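Local structure of ATP-dependent RNA helicase HrpB (Escherichia coli, 6EUD) at residues Ile720-Met734 with Ile746-Pro760. The protein is a DExH-box NTPase that hydrolyses ATP to ADP and phosphate, binds single-stranded RNA and is classed as an RNA helicase. Sequence-based numbering, arbitrary orientation.
Sequences IRYHEDNPPALAVRM and IAQGRVPLVLELLSP
Pro728 and Val754 open a parallel ladder, Val754 N giving a hydrogen bond to Pro728 O at 2.9 Å. Leu730 sits between Val754 and Glu756: its N gives a hydrogen bond to Val754 O at 2.8 Å, and its O takes one from Glu756 N. Val732 repeats the pattern with Glu756 O and Leu758 N, and the bond from Met734 N to Leu758 O closes the run. Side chains alternate across the paired strands. On one face Leu730 and Leu755 lie side by side, CD2 to CD2 at 3.7 Å, and Val732 CG1 meets Leu757 CD2 in the same way two residues on. The other face carries Ala729, Ala731, Val754 and Glu756. The Glu756 carboxylate makes a salt bridge with Arg721, its OE2 in plane at the guanidinium edge, though the exact spacing is doubtful. Ala729 CB lies over one face of that guanidinium, toward its rim. Leu758 carries CG beside its own backbone N, anti to the carbonyl carbon (chi1 -46°), and this lays CD1 across the Val732 backbone, 3.7 Å from Val732 N. Leu758 CD1 also reaches Ala731 CB at 4.2 Å. An alanine here lacks CG and both methyls and would probably leave a gap over the Val732 backbone and beside Ala731 CB. At the start of the ladder, Pro728 CG packs on Val751 CG1 at 3.7 Å; Trp646 of helix 631-646 touches both residues. Strands 717-721 and 764-768 flank the pair, each antiparallel to its neighbour. This is the parallel central pairing of a mixed beta-sheet in the HrpB C-terminal region, away from the ATP site.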
# COMPACT_ATOMS: atom_id res chain seq x y z
N ILE A 720 -5.04 22.19 -41.10
CA ILE A 720 -4.06 21.32 -40.50
C ILE A 720 -4.75 20.05 -39.98
O ILE A 720 -5.81 20.13 -39.37
CB ILE A 720 -3.32 22.03 -39.37
CG1 ILE A 720 -2.54 23.23 -39.92
CG2 ILE A 720 -2.43 21.06 -38.61
CD1 ILE A 720 -1.72 23.98 -38.86
N ARG A 721 -4.17 18.89 -40.25
CA ARG A 721 -4.76 17.62 -39.86
C ARG A 721 -4.04 17.10 -38.63
O ARG A 721 -2.89 16.63 -38.70
CB ARG A 721 -4.69 16.61 -41.02
CG ARG A 721 -5.55 15.35 -40.86
CD ARG A 721 -4.88 14.11 -41.51
NE ARG A 721 -4.37 14.44 -42.84
CZ ARG A 721 -3.28 13.92 -43.39
NH1 ARG A 721 -2.54 13.03 -42.74
NH2 ARG A 721 -2.93 14.32 -44.60
N TYR A 722 -4.68 17.20 -37.47
CA TYR A 722 -4.04 16.72 -36.26
C TYR A 722 -4.33 15.24 -36.06
O TYR A 722 -5.28 14.69 -36.62
CB TYR A 722 -4.50 17.52 -35.05
CG TYR A 722 -4.06 18.96 -35.08
CD1 TYR A 722 -2.86 19.35 -34.51
CD2 TYR A 722 -4.83 19.93 -35.72
CE1 TYR A 722 -2.45 20.68 -34.56
CE2 TYR A 722 -4.44 21.24 -35.77
CZ TYR A 722 -3.25 21.61 -35.18
OH TYR A 722 -2.87 22.91 -35.24
N HIS A 723 -3.49 14.63 -35.26
CA HIS A 723 -3.55 13.21 -35.01
C HIS A 723 -3.01 12.95 -33.60
O HIS A 723 -2.15 13.70 -33.12
CB HIS A 723 -2.76 12.45 -36.07
CG HIS A 723 -2.96 10.98 -36.03
ND1 HIS A 723 -2.27 10.16 -35.15
CD2 HIS A 723 -3.76 10.16 -36.75
CE1 HIS A 723 -2.65 8.91 -35.34
NE2 HIS A 723 -3.55 8.88 -36.31
N GLU A 724 -3.50 11.90 -32.95
CA GLU A 724 -3.09 11.62 -31.57
C GLU A 724 -1.61 11.31 -31.51
O GLU A 724 -0.95 11.70 -30.54
CB GLU A 724 -3.92 10.47 -30.95
CG GLU A 724 -3.78 9.11 -31.61
CD GLU A 724 -4.88 8.81 -32.64
OE1 GLU A 724 -5.66 9.72 -33.00
OE2 GLU A 724 -4.95 7.64 -33.09
N ASP A 725 -1.09 10.64 -32.55
CA ASP A 725 0.30 10.18 -32.58
C ASP A 725 1.14 10.79 -33.73
O ASP A 725 2.29 11.18 -33.52
CB ASP A 725 0.33 8.64 -32.70
CG ASP A 725 -0.17 7.93 -31.44
OD1 ASP A 725 0.10 8.42 -30.31
OD2 ASP A 725 -0.87 6.90 -31.58
N ASN A 726 0.58 10.85 -34.94
CA ASN A 726 1.34 11.33 -36.09
C ASN A 726 1.59 12.83 -36.02
O ASN A 726 0.80 13.57 -35.41
CB ASN A 726 0.62 11.00 -37.41
CG ASN A 726 0.36 9.50 -37.59
OD1 ASN A 726 1.09 8.66 -37.07
ND2 ASN A 726 -0.70 9.18 -38.34
N PRO A 727 2.68 13.31 -36.65
CA PRO A 727 2.86 14.76 -36.74
C PRO A 727 1.68 15.46 -37.43
O PRO A 727 1.04 14.87 -38.29
CB PRO A 727 4.15 14.91 -37.57
CG PRO A 727 4.89 13.61 -37.32
CD PRO A 727 3.81 12.56 -37.23
N PRO A 728 1.40 16.71 -37.04
CA PRO A 728 0.35 17.47 -37.71
C PRO A 728 0.67 17.64 -39.19
O PRO A 728 1.83 17.96 -39.55
CB PRO A 728 0.35 18.81 -36.96
CG PRO A 728 1.74 18.92 -36.40
CD PRO A 728 2.19 17.53 -36.10
N ALA A 729 -0.32 17.42 -40.05
CA ALA A 729 -0.05 17.41 -41.48
C ALA A 729 -0.77 18.54 -42.21
O ALA A 729 -1.82 19.02 -41.79
CB ALA A 729 -0.43 16.07 -42.08
N LEU A 730 -0.19 18.96 -43.31
CA LEU A 730 -0.79 20.02 -44.10
C LEU A 730 -0.74 19.66 -45.58
O LEU A 730 0.33 19.67 -46.19
CB LEU A 730 -0.05 21.33 -43.85
CG LEU A 730 -0.67 22.56 -44.48
CD1 LEU A 730 -1.56 23.29 -43.47
CD2 LEU A 730 0.42 23.45 -44.98
N ALA A 731 -1.91 19.35 -46.15
CA ALA A 731 -2.00 19.01 -47.56
C ALA A 731 -2.18 20.27 -48.38
O ALA A 731 -3.20 20.95 -48.26
CB ALA A 731 -3.14 18.05 -47.80
N VAL A 732 -1.18 20.60 -49.18
CA VAL A 732 -1.17 21.89 -49.89
C VAL A 732 -0.51 21.77 -51.26
O VAL A 732 0.49 21.08 -51.41
CB VAL A 732 -0.42 22.98 -49.06
CG1 VAL A 732 1.02 22.55 -48.78
CG2 VAL A 732 -0.43 24.31 -49.78
N ARG A 733 -1.07 22.44 -52.25
CA ARG A 733 -0.43 22.47 -53.56
C ARG A 733 0.94 23.14 -53.44
O ARG A 733 1.08 24.21 -52.85
CB ARG A 733 -1.30 23.20 -54.59
CG ARG A 733 -2.62 22.51 -54.87
CD ARG A 733 -3.50 23.35 -55.78
NE ARG A 733 -3.81 24.63 -55.16
CZ ARG A 733 -4.44 25.63 -55.77
NH1 ARG A 733 -4.83 25.50 -57.03
NH2 ARG A 733 -4.68 26.75 -55.11
N MET A 734 1.96 22.47 -53.97
CA MET A 734 3.33 22.95 -53.91
C MET A 734 3.45 24.39 -54.38
O MET A 734 4.15 25.19 -53.77
CB MET A 734 4.22 22.05 -54.76
CG MET A 734 5.69 22.43 -54.74
SD MET A 734 6.71 21.30 -55.71
CE MET A 734 6.11 21.59 -57.37
N ILE A 746 4.13 25.06 -35.86
CA ILE A 746 3.13 25.50 -34.91
C ILE A 746 3.67 25.26 -33.49
O ILE A 746 4.84 24.91 -33.34
CB ILE A 746 1.81 24.75 -35.11
CG1 ILE A 746 2.02 23.25 -34.89
CG2 ILE A 746 1.28 25.01 -36.49
CD1 ILE A 746 0.80 22.43 -35.16
N ALA A 747 2.81 25.43 -32.48
CA ALA A 747 3.15 25.14 -31.09
C ALA A 747 4.39 25.92 -30.62
O ALA A 747 5.38 25.34 -30.21
CB ALA A 747 3.37 23.62 -30.90
N GLN A 748 4.32 27.25 -30.71
CA GLN A 748 5.43 28.13 -30.34
C GLN A 748 6.72 27.75 -31.06
O GLN A 748 7.80 27.79 -30.46
CB GLN A 748 5.63 28.12 -28.81
CG GLN A 748 4.39 28.61 -28.06
CD GLN A 748 4.54 28.64 -26.55
OE1 GLN A 748 5.65 28.50 -26.01
NE2 GLN A 748 3.43 28.81 -25.85
N GLY A 749 6.62 27.37 -32.33
CA GLY A 749 7.80 27.03 -33.12
C GLY A 749 8.43 25.67 -32.85
O GLY A 749 9.49 25.35 -33.36
N ARG A 750 7.75 24.84 -32.08
CA ARG A 750 8.31 23.56 -31.63
C ARG A 750 8.07 22.38 -32.58
O ARG A 750 8.80 21.38 -32.53
CB ARG A 750 7.74 23.22 -30.26
CG ARG A 750 8.22 24.13 -29.15
CD ARG A 750 7.46 23.88 -27.83
NE ARG A 750 7.86 24.87 -26.83
CZ ARG A 750 7.33 24.97 -25.61
NH1 ARG A 750 6.38 24.13 -25.20
NH2 ARG A 750 7.78 25.91 -24.79
N VAL A 751 7.05 22.48 -33.42
CA VAL A 751 6.63 21.34 -34.22
C VAL A 751 6.45 21.72 -35.67
O VAL A 751 5.51 22.42 -36.03
CB VAL A 751 5.31 20.75 -33.68
CG1 VAL A 751 4.85 19.57 -34.56
CG2 VAL A 751 5.46 20.33 -32.22
N PRO A 752 7.33 21.21 -36.54
CA PRO A 752 7.15 21.51 -37.96
C PRO A 752 5.97 20.74 -38.53
O PRO A 752 5.72 19.60 -38.13
CB PRO A 752 8.48 21.07 -38.59
CG PRO A 752 9.00 19.99 -37.64
CD PRO A 752 8.46 20.30 -36.27
N LEU A 753 5.22 21.38 -39.42
CA LEU A 753 4.13 20.70 -40.12
C LEU A 753 4.66 19.73 -41.17
O LEU A 753 5.59 20.04 -41.91
CB LEU A 753 3.19 21.72 -40.78
CG LEU A 753 2.44 22.58 -39.77
CD1 LEU A 753 1.64 23.60 -40.50
CD2 LEU A 753 1.52 21.71 -38.92
N VAL A 754 4.09 18.54 -41.23
CA VAL A 754 4.45 17.66 -42.31
C VAL A 754 3.67 18.15 -43.52
O VAL A 754 2.44 18.16 -43.49
CB VAL A 754 4.14 16.16 -42.02
CG1 VAL A 754 4.34 15.33 -43.27
CG2 VAL A 754 5.01 15.64 -40.87
N LEU A 755 4.39 18.58 -44.55
CA LEU A 755 3.78 19.13 -45.76
C LEU A 755 3.52 18.03 -46.76
O LEU A 755 4.43 17.32 -47.19
CB LEU A 755 4.68 20.19 -46.41
CG LEU A 755 5.12 21.40 -45.59
CD1 LEU A 755 5.91 22.37 -46.47
CD2 LEU A 755 3.88 22.06 -45.00
N GLU A 756 2.26 17.88 -47.13
CA GLU A 756 1.94 16.98 -48.21
C GLU A 756 1.79 17.81 -49.47
O GLU A 756 0.73 18.35 -49.78
CB GLU A 756 0.70 16.17 -47.86
CG GLU A 756 0.96 15.26 -46.63
CD GLU A 756 -0.32 14.69 -46.01
OE1 GLU A 756 -1.32 15.42 -45.89
OE2 GLU A 756 -0.32 13.49 -45.64
N LEU A 757 2.90 17.93 -50.18
CA LEU A 757 3.00 18.81 -51.34
C LEU A 757 2.36 18.19 -52.56
O LEU A 757 2.71 17.09 -52.97
CB LEU A 757 4.46 19.15 -51.61
CG LEU A 757 5.12 19.94 -50.48
CD1 LEU A 757 6.57 20.29 -50.79
CD2 LEU A 757 4.30 21.20 -50.24
N LEU A 758 1.40 18.91 -53.12
CA LEU A 758 0.56 18.37 -54.18
C LEU A 758 0.78 19.12 -55.48
O LEU A 758 1.32 20.22 -55.49
CB LEU A 758 -0.91 18.46 -53.76
CG LEU A 758 -1.25 17.99 -52.34
CD1 LEU A 758 -2.62 18.49 -51.92
CD2 LEU A 758 -1.19 16.47 -52.18
N SER A 759 0.37 18.49 -56.58
CA SER A 759 0.33 19.11 -57.89
C SER A 759 -0.95 19.96 -58.07
O SER A 759 -1.84 19.90 -57.23
CB SER A 759 0.41 18.02 -58.95
OG SER A 759 -0.83 17.33 -59.01
N PRO A 760 -1.05 20.73 -59.17
CA PRO A 760 -2.30 21.45 -59.47
C PRO A 760 -3.54 20.58 -59.42
O PRO A 760 -4.62 21.09 -59.13
CB PRO A 760 -2.08 21.93 -60.90
CG PRO A 760 -0.63 22.19 -60.96
CD PRO A 760 0.00 21.10 -60.14